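Local coordinates for Asp/Glu-specific dipeptidyl-peptidase (PDB 5JXF), which removes dipeptides from the N-terminus of oligopeptides as a serine protease of the S46 family, cutting after aspartate or glutamate, at residues D208-G213 against A252-D257; V243-N248 against V259-K264; G284-T289 against G659-S664; G653-T658 against C696-V701. All blocks are in the same frame, centred on the assembly; numbering follows the deposited sequence.

Interaction 1. Residues D208-G213 against A252-D257; sequences DVRLVG and AAYSKD
Ala252 makes the first approach to Asp208: its carbonyl O lies 3.4 Å from Asp208 CB, and the backbone N atoms of the two residues donate to one bridging water. Ala253 turns its methyl away, while its carbonyl takes a bond from Asn258 ND2, the same amide that binds Asp208 OD2. Tyr254 covers more of the strand than its neighbours do. Its CG is anti to the backbone N (chi1 166°), which lays the ring beside Asp208 with CD1 3.6 Å from OD1; the carboxylate sits at the ring's edge, the two planes nearly perpendicular. Further out, Tyr254 CE1 lies over one face of the Arg210 guanidinium, 3.6 Å from NH2, and Tyr244 makes a cation-pi contact on the opposite face. This loop thus folds back from the end of strand 239-245 over strand 197-214, in the N-terminal beta-barrel of the chymotrypsin-like catalytic domain. Two residues apart on the strand, Asp208 and Arg210 form a side-on salt bridge, NE to OD1 at 3.0 Å and NH2 to OD2 at 2.9 Å. Replacing Asp208 with an alanine would probably leave the guanidinium without its charge mate and freer to turn, and Asn258 without that acceptor. Ser255 then adds its carbonyl O near the guanidinium plane, 3.1 Å from Arg210 NH2, where the bent N-H approach (120°) makes the hydrogen bond weak.

Interaction 2. Residues V243-N248 against V259-K264; sequences VYANKN and VPYIPK
Ala245 and Val259 form an antiparallel hydrogen-bonded pair, joining strands 239-245 and 259-260 into a hairpin with a long connecting loop. Ala245 N donates to Val259 O at 2.7 Å, Val259 N returns a bond to Ala245 O, and beyond the non-hydrogen-bonded pair of Tyr244 and Pro260 the ladder gains a third rung at Val243. Tyr244 can be followed outward. Its CG is anti to the carbonyl carbon (chi1 -82°), which carries the ring along the neighbouring strand. Tyr244 CB is 3.8 Å from Val259 O; its CD2 comes to 3.6 Å from Val259 C; its CE2 reaches Pro260 CD at 3.9 Å, the two side chains running alongside each other. At the tip OH bonds to Glu130. An alanine at Tyr244 would probably leave the Pro260 ring without this neighbour, Glu130 without its hydroxyl mate and Arg210 without one of its two aromatic neighbours. Val243 and Tyr261 likewise lie side by side, Val243 CG1 against Tyr261 CB, with the Ala245 methyl touching that same CB and the Tyr261 ring carrying on to Phe206 and Phe140. Tyr261 N meets Val243 O at 3.0 Å, almost straight at hydrogen (171°) but tilted 32° from the carbonyl plane.

Interaction 3. Residues G284-T289 against G659-S664; sequences GYPGKT and GGNSGS. With ASP (aspartic acid), chain F.
Gly660 fits so closely against Tyr285 and Pro286 that a side chain would collide with them: its CA lies 3.2 Å from Tyr285 O, a CA-H...O contact, and 4.1 Å from Pro286 CA. Gly284 is pressed in the same way, its CA 3.3 Å from Ser664 OG and close to Asn661 ND2. Asn661 crosses Pro286 obliquely, OD1 reaching Pro286 CB at 3.7 Å, and the amide is fixed at both ends, ND2 donating to Ser664 OG and OD1 accepting from Thr658 N. Ser664 in turn gives both N and OG to Asn661 O, from the same face of the carbonyl, closing the type II turn that runs from Asn661 to Ser664. This is the serine loop of a chymotrypsin-like protease, with Ser662 as the likely nucleophile. Gly660 N, at 2.8 Å, and Ser662 N, at 3.0 Å, both donate to O of the bound aspartic acid, consistent with an oxyanion hole. The packing therefore backs the same glycine whose N-H faces the ligand. Toward Gly287 and Lys288 the contact becomes looser. The one direct hydrogen bond between the two segments lies here, Gly287 N to Gly659 O at 2.7 Å and nearly straight (167°), in the carbonyl plane. Beyond it a water takes over, accepting from Lys288 N and donating to Gly659 O, while Lys288, whose CB is directed away from the serine loop, is exposed to solvent.

Interaction 4. Residues G653-T658 against C696-V701; sequences GTNHTT and CRNVMV. With ASP (aspartic acid), chain F.
Two buried asparagines meet amide to amide: Asn655 ND2 donates to Asn698 OD1 at 2.9 Å, with the amide planes 82° apart. The oxygen lies almost in the Asn655 amide plane, yet ND2 stands tilted 34° from the Asn698 carbonyl plane. Asn698 reaches this place by holding CG in the crowded position between its backbone N and carbonyl carbon (chi1 74°). Both amides are also tied down outside the pair, Asn655 ND2 to Thr280 and Asn698 ND2 to Asn677, which should restrict their rotation. Along the backbone, Gly653 and Asn698 form an antiparallel hydrogen-bonded pair, Asn698 N to Gly653 O at 2.9 Å and Gly653 N to Asn698 O at 3.2 Å. Met700 brings its CE to 3.5 Å from Gly653 N. Arg697 bends at its second torsion and passes its CD 3.3 Å from Gly653 O, and Thr654 CG2 sits over one face of the guanidinium, 3.8 Å from CZ. Its NH1 donates to Cys696 O, which lies in the guanidinium plane, and the group is further hydrogen-bonded to the carbonyls of Pro693, Lys593 and Gly594. Thr657 crosses Asn698 at about a right angle, its OG1 3.6 Å from Asn698 CB, and belongs with Thr658 to the pocket of the bound aspartic acid, next to Arg680, the residue thought to recognise the acidic P1 side chain. Strand 698-702 runs between strands 648-653 and 673-680 in an antiparallel sheet, and the chain leaving strand 648-653 at Gly653 turns across this strand's first residues toward the pocket.

How the interactions relate
Along the chain the contacts form two interlocked pairs: the segments of interactions 1 and 2 alternate, and so do those of interactions 3 and 4. The first pair, with centres 10 Å apart, shares the sheet of strands 197-214 and 239-245, where Asp208 O and Tyr244 N probably bond; it lies away from the catalytic residues and the peptide pocket. The second pair, with centres 11 Å apart, belongs to the other large antiparallel sheet and its loops; Pro286 and Thr658 pack together, and both contacts touch the bound aspartic acid. Between one pair and the other, contact centres are 24 to 32 Å apart, and none touch. The likely catalytic His101 and Asp237 come from the earlier part of the chain, Ser662 from interaction 3.

Interaction 1. Residues D208-G213 against A252-D257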
loop_
_atom_site.group_PDB
_atom_site.type_symbol
_atom_site.label_atom_id
_atom_site.label_comp_id
_atom_site.label_asym_id
_atom_site.label_seq_id
_atom_site.Cartn_x
_atom_site.Cartn_y
_atom_site.Cartn_z
ATOM N N ASP A 208 38.362 -16.235 -13.178
ATOM C CA ASP A 208 38.963 -14.977 -12.777
ATOM C C ASP A 208 38.021 -13.841 -13.185
ATOM O O ASP A 208 38.215 -13.216 -14.229
ATOM C CB ASP A 208 40.361 -14.814 -13.409
ATOM C CG ASP A 208 41.038 -13.508 -13.020
ATOM O OD1 ASP A 208 40.474 -12.743 -12.202
ATOM O OD2 ASP A 208 42.151 -13.252 -13.522
ATOM N N VAL A 209 37.008 -13.599 -12.349
ATOM C CA VAL A 209 35.993 -12.558 -12.570
ATOM C C VAL A 209 36.092 -11.458 -11.505
ATOM O O VAL A 209 35.877 -11.700 -10.318
ATOM C CB VAL A 209 34.585 -13.173 -12.569
ATOM C CG1 VAL A 209 33.492 -12.092 -12.720
ATOM C CG2 VAL A 209 34.489 -14.242 -13.670
ATOM N N ARG A 210 36.431 -10.250 -11.941
ATOM C CA ARG A 210 36.738 -9.150 -11.021
ATOM C C ARG A 210 35.621 -8.101 -10.983
ATOM O O ARG A 210 34.961 -7.872 -11.985
ATOM C CB ARG A 210 38.054 -8.484 -11.415
ATOM C CG ARG A 210 39.193 -9.479 -11.575
ATOM C CD ARG A 210 40.472 -8.827 -12.045
ATOM N NE ARG A 210 41.433 -9.872 -12.391
ATOM C CZ ARG A 210 42.622 -9.659 -12.937
ATOM N NH1 ARG A 210 43.021 -8.430 -13.201
ATOM N NH2 ARG A 210 43.413 -10.685 -13.222
ATOM N N LEU A 211 35.424 -7.496 -9.813
ATOM C CA LEU A 211 34.410 -6.451 -9.616
ATOM C C LEU A 211 34.810 -5.148 -10.286
ATOM O O LEU A 211 35.909 -4.629 -10.048
ATOM C CB LEU A 211 34.171 -6.199 -8.125
ATOM C CG LEU A 211 33.197 -5.061 -7.755
ATOM C CD1 LEU A 211 31.812 -5.256 -8.381
ATOM C CD2 LEU A 211 33.084 -4.916 -6.243
ATOM N N VAL A 212 33.911 -4.612 -11.109
ATOM C CA VAL A 212 34.192 -3.393 -11.875
ATOM C C VAL A 212 33.403 -2.182 -11.369
ATOM O O VAL A 212 33.952 -1.090 -11.242
ATOM C CB VAL A 212 33.886 -3.602 -13.376
ATOM C CG1 VAL A 212 33.898 -2.281 -14.144
ATOM C CG2 VAL A 212 34.876 -4.622 -13.986
ATOM N N GLY A 213 32.120 -2.377 -11.078
ATOM C CA GLY A 213 31.286 -1.283 -10.621
ATOM C C GLY A 213 30.047 -1.711 -9.852
ATOM O O GLY A 213 29.427 -2.740 -10.153
ATOM N N ALA A 252 41.121 -19.268 -16.933
ATOM C CA ALA A 252 42.310 -19.321 -16.110
ATOM C C ALA A 252 41.968 -18.894 -14.688
ATOM O O ALA A 252 41.179 -17.964 -14.468
ATOM C CB ALA A 252 43.386 -18.436 -16.682
ATOM N N ALA A 253 42.547 -19.591 -13.718
ATOM C CA ALA A 253 42.494 -19.149 -12.339
ATOM C C ALA A 253 43.125 -17.765 -12.289
ATOM O O ALA A 253 43.802 -17.350 -13.234
ATOM C CB ALA A 253 43.220 -20.127 -11.422
ATOM N N TYR A 254 42.888 -17.043 -11.204
ATOM C CA TYR A 254 43.344 -15.663 -11.092
ATOM C C TYR A 254 44.848 -15.500 -11.298
ATOM O O TYR A 254 45.652 -16.306 -10.812
ATOM C CB TYR A 254 42.958 -15.098 -9.731
ATOM C CG TYR A 254 43.680 -13.827 -9.415
ATOM C CD1 TYR A 254 43.372 -12.652 -10.082
ATOM C CD2 TYR A 254 44.686 -13.800 -8.458
ATOM C CE1 TYR A 254 44.042 -11.478 -9.799
ATOM C CE2 TYR A 254 45.363 -12.632 -8.167
ATOM C CZ TYR A 254 45.037 -11.472 -8.839
ATOM O OH TYR A 254 45.710 -10.308 -8.548
ATOM N N SER A 255 45.222 -14.449 -12.019
ATOM C CA SER A 255 46.625 -14.136 -12.220
ATOM C C SER A 255 46.775 -12.711 -12.724
ATOM O O SER A 255 46.032 -12.281 -13.602
ATOM C CB SER A 255 47.269 -15.126 -13.208
ATOM O OG SER A 255 48.491 -14.614 -13.708
ATOM N N LYS A 256 47.753 -11.986 -12.190
ATOM C CA LYS A 256 47.995 -10.610 -12.621
ATOM C C LYS A 256 48.314 -10.531 -14.117
ATOM O O LYS A 256 48.329 -9.450 -14.700
ATOM C CB LYS A 256 49.138 -9.984 -11.811
ATOM C CG LYS A 256 49.211 -8.458 -11.901
ATOM N N ASP A 257 48.567 -11.680 -14.733
ATOM C CA ASP A 257 48.913 -11.718 -16.141
ATOM C C ASP A 257 47.733 -12.134 -17.008
ATOM O O ASP A 257 47.842 -12.148 -18.234
ATOM C CB ASP A 257 50.098 -12.660 -16.371
ATOM C CG ASP A 257 51.141 -12.565 -15.264
ATOM O OD1 ASP A 257 51.536 -11.425 -14.925
ATOM O OD2 ASP A 257 51.584 -13.624 -14.751
HETATM O O HOH W 1 39.207 -17.015 -16.125
#

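Interaction 2. Residues V243-N248 against V259-K264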
loop_
_atom_site.group_PDB
_atom_site.type_symbol
_atom_site.label_atom_id
_atom_site.label_comp_id
_atom_site.label_asym_id
_atom_site.label_seq_id
_atom_site.Cartn_x
_atom_site.Cartn_y
_atom_site.Cartn_z
ATOM N N VAL A 243 35.150 -10.320 -17.090
ATOM C CA VAL A 243 35.650 -11.682 -17.196
ATOM C C VAL A 243 37.100 -11.605 -17.704
ATOM O O VAL A 243 37.401 -10.860 -18.626
ATOM C CB VAL A 243 34.790 -12.538 -18.142
ATOM C CG1 VAL A 243 35.343 -13.989 -18.233
ATOM C CG2 VAL A 243 33.340 -12.542 -17.707
ATOM N N TYR A 244 37.999 -12.346 -17.074
ATOM C CA TYR A 244 39.405 -12.353 -17.488
ATOM C C TYR A 244 39.792 -13.733 -17.993
ATOM O O TYR A 244 39.220 -14.739 -17.549
ATOM C CB TYR A 244 40.309 -11.942 -16.328
ATOM C CG TYR A 244 40.409 -10.449 -16.140
ATOM C CD1 TYR A 244 39.371 -9.722 -15.544
ATOM C CD2 TYR A 244 41.544 -9.767 -16.549
ATOM C CE1 TYR A 244 39.477 -8.356 -15.378
ATOM C CE2 TYR A 244 41.655 -8.409 -16.396
ATOM C CZ TYR A 244 40.625 -7.704 -15.810
ATOM O OH TYR A 244 40.766 -6.350 -15.672
ATOM N N ALA A 245 40.763 -13.787 -18.905
ATOM C CA ALA A 245 41.184 -15.058 -19.504
ATOM C C ALA A 245 42.702 -15.106 -19.696
ATOM O O ALA A 245 43.354 -14.077 -19.574
ATOM C CB ALA A 245 40.473 -15.264 -20.826
ATOM N N ASN A 246 43.279 -16.287 -19.975
ATOM C CA ASN A 246 44.729 -16.328 -20.232
ATOM C C ASN A 246 45.052 -15.881 -21.654
ATOM O O ASN A 246 44.170 -15.430 -22.381
ATOM C CB ASN A 246 45.342 -17.721 -19.965
ATOM C CG ASN A 246 44.700 -18.837 -20.778
ATOM O OD1 ASN A 246 44.084 -18.603 -21.816
ATOM N ND2 ASN A 246 44.894 -20.075 -20.325
ATOM N N LYS A 247 46.314 -16.015 -22.069
ATOM C CA LYS A 247 46.719 -15.447 -23.353
ATOM C C LYS A 247 46.099 -16.165 -24.555
ATOM O O LYS A 247 46.193 -15.694 -25.682
ATOM C CB LYS A 247 48.249 -15.402 -23.454
ATOM C CG LYS A 247 48.829 -14.177 -22.719
ATOM C CD LYS A 247 50.281 -13.885 -23.074
ATOM N N ASN A 248 45.422 -17.277 -24.300
ATOM C CA ASN A 248 44.694 -17.988 -25.342
ATOM C C ASN A 248 43.196 -17.738 -25.300
ATOM O O ASN A 248 42.412 -18.514 -25.846
ATOM C CB ASN A 248 44.982 -19.479 -25.234
ATOM C CG ASN A 248 46.451 -19.785 -25.464
ATOM O OD1 ASN A 248 47.106 -19.149 -26.287
ATOM N ND2 ASN A 248 46.980 -20.725 -24.710
ATOM N N VAL A 259 44.346 -11.510 -19.013
ATOM C CA VAL A 259 43.852 -10.319 -19.720
ATOM C C VAL A 259 42.330 -10.387 -19.961
ATOM O O VAL A 259 41.729 -11.458 -19.843
ATOM C CB VAL A 259 44.589 -10.134 -21.065
ATOM C CG1 VAL A 259 46.103 -10.110 -20.838
ATOM C CG2 VAL A 259 44.203 -11.238 -22.046
ATOM N N PRO A 260 41.696 -9.244 -20.273
ATOM C CA PRO A 260 40.260 -9.257 -20.558
ATOM C C PRO A 260 39.856 -10.298 -21.590
ATOM O O PRO A 260 40.453 -10.403 -22.662
ATOM C CB PRO A 260 40.003 -7.848 -21.100
ATOM C CG PRO A 260 40.961 -7.016 -20.352
ATOM C CD PRO A 260 42.206 -7.864 -20.169
ATOM N N TYR A 261 38.827 -11.053 -21.247
ATOM C CA TYR A 261 38.259 -12.036 -22.131
ATOM C C TYR A 261 37.573 -11.382 -23.300
ATOM O O TYR A 261 36.781 -10.442 -23.122
ATOM C CB TYR A 261 37.264 -12.883 -21.369
ATOM C CG TYR A 261 36.379 -13.737 -22.230
ATOM C CD1 TYR A 261 36.910 -14.809 -22.966
ATOM C CD2 TYR A 261 34.999 -13.520 -22.261
ATOM C CE1 TYR A 261 36.104 -15.611 -23.738
ATOM C CE2 TYR A 261 34.181 -14.310 -23.020
ATOM C CZ TYR A 261 34.738 -15.358 -23.764
ATOM O OH TYR A 261 33.908 -16.144 -24.512
ATOM N N ILE A 262 37.867 -11.873 -24.498
ATOM C CA ILE A 262 37.202 -11.354 -25.687
ATOM C C ILE A 262 36.069 -12.295 -26.067
ATOM O O ILE A 262 36.292 -13.471 -26.385
ATOM C CB ILE A 262 38.199 -11.166 -26.865
ATOM C CG1 ILE A 262 39.332 -10.220 -26.441
ATOM C CG2 ILE A 262 37.460 -10.681 -28.130
ATOM C CD1 ILE A 262 40.516 -10.203 -27.399
ATOM N N PRO A 263 34.826 -11.795 -26.002
ATOM C CA PRO A 263 33.702 -12.701 -26.235
ATOM C C PRO A 263 33.399 -12.942 -27.708
ATOM O O PRO A 263 33.817 -12.174 -28.574
ATOM C CB PRO A 263 32.526 -11.974 -25.567
ATOM C CG PRO A 263 32.878 -10.512 -25.706
ATOM C CD PRO A 263 34.394 -10.447 -25.578
ATOM N N LYS A 264 32.655 -14.008 -27.973
ATOM C CA LYS A 264 32.140 -14.286 -29.301
ATOM C C LYS A 264 31.027 -13.333 -29.724
ATOM O O LYS A 264 30.778 -13.152 -30.921
ATOM C CB LYS A 264 31.651 -15.730 -29.361
ATOM C CG LYS A 264 32.734 -16.716 -28.956
ATOM C CD LYS A 264 32.196 -18.125 -28.802
ATOM C CE LYS A 264 33.313 -19.122 -28.480
ATOM N NZ LYS A 264 32.722 -20.306 -27.814
#

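Interaction 3. Residues G284-T289 against G659-S664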
loop_
_atom_site.group_PDB
_atom_site.type_symbol
_atom_site.label_atom_id
_atom_site.label_comp_id
_atom_site.label_asym_id
_atom_site.label_seq_id
_atom_site.Cartn_x
_atom_site.Cartn_y
_atom_site.Cartn_z
ATOM N N GLY A 284 18.124 -16.559 -19.580
ATOM C CA GLY A 284 18.808 -16.694 -18.314
ATOM C C GLY A 284 18.838 -18.103 -17.787
ATOM O O GLY A 284 18.571 -19.067 -18.518
ATOM N N TYR A 285 19.176 -18.221 -16.508
ATOM C CA TYR A 285 19.313 -19.530 -15.885
ATOM C C TYR A 285 18.361 -19.716 -14.684
ATOM O O TYR A 285 18.801 -19.829 -13.534
ATOM C CB TYR A 285 20.766 -19.751 -15.464
ATOM C CG TYR A 285 21.748 -19.636 -16.619
ATOM C CD1 TYR A 285 22.162 -18.383 -17.077
ATOM C CD2 TYR A 285 22.281 -20.776 -17.233
ATOM C CE1 TYR A 285 23.038 -18.266 -18.136
ATOM C CE2 TYR A 285 23.179 -20.658 -18.310
ATOM C CZ TYR A 285 23.546 -19.408 -18.742
ATOM O OH TYR A 285 24.420 -19.246 -19.774
ATOM N N PRO A 286 17.054 -19.785 -14.962
ATOM C CA PRO A 286 16.064 -20.002 -13.901
ATOM C C PRO A 286 16.350 -21.294 -13.144
ATOM O O PRO A 286 16.558 -22.357 -13.745
ATOM C CB PRO A 286 14.739 -20.088 -14.662
ATOM C CG PRO A 286 15.112 -20.546 -16.032
ATOM C CD PRO A 286 16.451 -19.871 -16.303
ATOM N N GLY A 287 16.395 -21.172 -11.822
ATOM C CA GLY A 287 16.762 -22.265 -10.946
ATOM C C GLY A 287 15.757 -23.398 -10.874
ATOM O O GLY A 287 16.064 -24.542 -11.232
ATOM N N LYS A 288 14.549 -23.098 -10.411
ATOM C CA LYS A 288 13.582 -24.158 -10.186
ATOM C C LYS A 288 12.147 -23.721 -10.457
ATOM O O LYS A 288 11.768 -22.587 -10.197
ATOM C CB LYS A 288 13.715 -24.698 -8.754
ATOM C CG LYS A 288 12.943 -25.996 -8.528
ATOM C CD LYS A 288 13.267 -26.655 -7.194
ATOM C CE LYS A 288 12.910 -25.753 -6.025
ATOM N NZ LYS A 288 13.161 -26.420 -4.710
ATOM N N THR A 289 11.367 -24.643 -11.006
ATOM C CA THR A 289 9.959 -24.425 -11.283
ATOM C C THR A 289 9.220 -25.756 -11.153
ATOM O O THR A 289 9.821 -26.808 -11.356
ATOM C CB THR A 289 9.798 -23.760 -12.672
ATOM O OG1 THR A 289 9.515 -22.354 -12.499
ATOM C CG2 THR A 289 8.752 -24.409 -13.512
ATOM N N GLY A 659 13.742 -17.357 -9.623
ATOM C CA GLY A 659 15.071 -17.150 -9.068
ATOM C C GLY A 659 16.122 -17.846 -9.969
ATOM O O GLY A 659 15.906 -18.975 -10.410
ATOM N N GLY A 660 17.228 -17.168 -10.241
ATOM C CA GLY A 660 18.176 -17.605 -11.256
ATOM C C GLY A 660 18.193 -16.656 -12.442
ATOM O O GLY A 660 19.228 -16.485 -13.097
ATOM N N ASN A 661 17.039 -16.034 -12.699
ATOM C CA ASN A 661 16.888 -15.073 -13.774
ATOM C C ASN A 661 17.357 -13.710 -13.338
ATOM O O ASN A 661 17.388 -12.783 -14.144
ATOM C CB ASN A 661 15.439 -14.956 -14.228
ATOM C CG ASN A 661 15.104 -15.862 -15.388
ATOM O OD1 ASN A 661 14.087 -16.554 -15.366
ATOM N ND2 ASN A 661 15.953 -15.862 -16.419
ATOM N N SER A 662 17.701 -13.583 -12.059
ATOM C CA SER A 662 18.367 -12.371 -11.598
ATOM C C SER A 662 19.559 -12.072 -12.469
ATOM O O SER A 662 20.446 -12.932 -12.655
ATOM C CB SER A 662 18.829 -12.485 -10.151
ATOM O OG SER A 662 17.837 -11.991 -9.273
ATOM N N GLY A 663 19.571 -10.860 -12.999
ATOM C CA GLY A 663 20.641 -10.406 -13.847
ATOM C C GLY A 663 20.493 -10.773 -15.317
ATOM O O GLY A 663 21.374 -10.472 -16.090
ATOM N N SER A 664 19.379 -11.391 -15.702
ATOM C CA SER A 664 19.139 -11.757 -17.097
ATOM C C SER A 664 18.927 -10.533 -17.956
ATOM O O SER A 664 18.310 -9.569 -17.518
ATOM C CB SER A 664 17.918 -12.664 -17.243
ATOM O OG SER A 664 18.137 -13.938 -16.674
HETATM N N ASP F . 15.063 -12.113 -7.514
HETATM C CA ASP F . 15.092 -13.449 -8.120
HETATM C C ASP F . 16.485 -14.001 -8.366
HETATM O O ASP F . 16.759 -14.575 -9.425
HETATM C CB ASP F . 14.299 -13.452 -9.439
HETATM C CG ASP F . 12.807 -13.685 -9.235
HETATM O OD1 ASP F . 12.429 -14.242 -8.190
HETATM O OD2 ASP F . 12.007 -13.326 -10.129
HETATM O O HOH W 2 14.524 -20.763 -8.908
#

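Interaction 4. Residues G653-T658 against C696-V701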
loop_
_atom_site.group_PDB
_atom_site.type_symbol
_atom_site.label_atom_id
_atom_site.label_comp_id
_atom_site.label_asym_id
_atom_site.label_seq_id
_atom_site.Cartn_x
_atom_site.Cartn_y
_atom_site.Cartn_z
ATOM N N GLY A 653 7.207 -6.697 -17.756
ATOM C CA GLY A 653 6.620 -7.386 -18.884
ATOM C C GLY A 653 6.054 -8.755 -18.565
ATOM O O GLY A 653 6.108 -9.235 -17.434
ATOM N N THR A 654 5.502 -9.392 -19.586
ATOM C CA THR A 654 4.885 -10.688 -19.437
ATOM C C THR A 654 5.880 -11.852 -19.604
ATOM O O THR A 654 5.491 -12.942 -19.979
ATOM C CB THR A 654 3.749 -10.858 -20.449
ATOM O OG1 THR A 654 4.266 -10.706 -21.777
ATOM C CG2 THR A 654 2.676 -9.792 -20.210
ATOM N N ASN A 655 7.152 -11.622 -19.311
ATOM C CA ASN A 655 8.129 -12.707 -19.373
ATOM C C ASN A 655 8.046 -13.592 -18.134
ATOM O O ASN A 655 7.884 -13.111 -17.024
ATOM C CB ASN A 655 9.550 -12.153 -19.511
ATOM C CG ASN A 655 9.686 -11.161 -20.634
ATOM O OD1 ASN A 655 9.745 -11.536 -21.800
ATOM N ND2 ASN A 655 9.773 -9.881 -20.286
ATOM N N HIS A 656 8.179 -14.895 -18.329
ATOM C CA HIS A 656 8.097 -15.834 -17.226
ATOM C C HIS A 656 9.486 -16.108 -16.676
ATOM O O HIS A 656 10.312 -16.723 -17.349
ATOM C CB HIS A 656 7.431 -17.133 -17.692
ATOM C CG HIS A 656 7.114 -18.094 -16.586
ATOM N ND1 HIS A 656 6.664 -19.379 -16.822
ATOM C CD2 HIS A 656 7.182 -17.965 -15.239
ATOM C CE1 HIS A 656 6.473 -19.995 -15.671
ATOM N NE2 HIS A 656 6.785 -19.162 -14.694
ATOM N N THR A 657 9.730 -15.664 -15.447
ATOM C CA THR A 657 11.019 -15.823 -14.778
ATOM C C THR A 657 10.898 -16.468 -13.407
ATOM O O THR A 657 9.794 -16.662 -12.903
ATOM C CB THR A 657 11.724 -14.462 -14.591
ATOM O OG1 THR A 657 10.836 -13.565 -13.919
ATOM C CG2 THR A 657 12.120 -13.859 -15.935
ATOM N N THR A 658 12.037 -16.781 -12.794
ATOM C CA THR A 658 12.052 -17.272 -11.414
ATOM C C THR A 658 13.457 -16.983 -10.869
ATOM O O THR A 658 14.273 -16.405 -11.581
ATOM C CB THR A 658 11.652 -18.786 -11.338
ATOM O OG1 THR A 658 11.494 -19.213 -9.974
ATOM C CG2 THR A 658 12.675 -19.662 -12.028
ATOM N N CYS A 696 1.069 -12.046 -13.743
ATOM C CA CYS A 696 2.481 -12.385 -13.591
ATOM C C CYS A 696 3.328 -11.480 -14.458
ATOM O O CYS A 696 3.145 -11.415 -15.664
ATOM C CB CYS A 696 2.726 -13.860 -13.923
ATOM S SG CYS A 696 1.985 -14.911 -12.650
ATOM N N ARG A 697 4.223 -10.735 -13.828
ATOM C CA ARG A 697 5.097 -9.845 -14.559
ATOM C C ARG A 697 6.510 -9.952 -14.026
ATOM O O ARG A 697 6.722 -10.205 -12.843
ATOM C CB ARG A 697 4.631 -8.372 -14.458
ATOM C CG ARG A 697 3.251 -8.078 -14.995
ATOM C CD ARG A 697 3.193 -8.121 -16.522
ATOM N NE ARG A 697 1.879 -7.717 -17.036
ATOM C CZ ARG A 697 0.844 -8.546 -17.160
ATOM N NH1 ARG A 697 0.958 -9.829 -16.798
ATOM N NH2 ARG A 697 -0.311 -8.095 -17.633
ATOM N N ASN A 698 7.494 -9.724 -14.890
ATOM C CA ASN A 698 8.853 -9.644 -14.394
ATOM C C ASN A 698 9.249 -8.181 -14.301
ATOM O O ASN A 698 8.708 -7.348 -15.031
ATOM C CB ASN A 698 9.819 -10.450 -15.289
ATOM C CG ASN A 698 10.105 -9.768 -16.634
ATOM O OD1 ASN A 698 9.190 -9.488 -17.425
ATOM N ND2 ASN A 698 11.382 -9.498 -16.891
ATOM N N VAL A 699 10.160 -7.865 -13.387
ATOM C CA VAL A 699 10.618 -6.493 -13.202
ATOM C C VAL A 699 12.055 -6.336 -13.682
ATOM O O VAL A 699 12.934 -7.123 -13.307
ATOM C CB VAL A 699 10.513 -6.068 -11.733
ATOM C CG1 VAL A 699 10.611 -4.522 -11.579
ATOM C CG2 VAL A 699 9.188 -6.563 -11.167
ATOM N N MET A 700 12.272 -5.306 -14.501
ATOM C CA MET A 700 13.554 -5.008 -15.153
ATOM C C MET A 700 14.049 -3.612 -14.865
ATOM O O MET A 700 13.266 -2.653 -14.836
ATOM C CB MET A 700 13.426 -5.184 -16.670
ATOM C CG MET A 700 13.327 -6.629 -17.146
ATOM S SD MET A 700 12.259 -6.872 -18.598
ATOM C CE MET A 700 10.651 -6.440 -17.895
ATOM N N VAL A 701 15.347 -3.469 -14.643
ATOM C CA VAL A 701 15.910 -2.124 -14.602
ATOM C C VAL A 701 16.026 -1.640 -16.036
ATOM O O VAL A 701 16.542 -2.360 -16.891
ATOM C CB VAL A 701 17.304 -2.044 -13.928
ATOM C CG1 VAL A 701 17.619 -0.585 -13.572
ATOM C CG2 VAL A 701 17.402 -2.931 -12.699
HETATM N N ASP F . 15.063 -12.113 -7.514
HETATM C CA ASP F . 15.092 -13.449 -8.120
HETATM C C ASP F . 16.485 -14.001 -8.366
HETATM O O ASP F . 16.759 -14.575 -9.425
HETATM C CB ASP F . 14.299 -13.452 -9.439
HETATM C CG ASP F . 12.807 -13.685 -9.235
HETATM O OD1 ASP F . 12.429 -14.242 -8.190
HETATM O OD2 ASP F . 12.007 -13.326 -10.129
#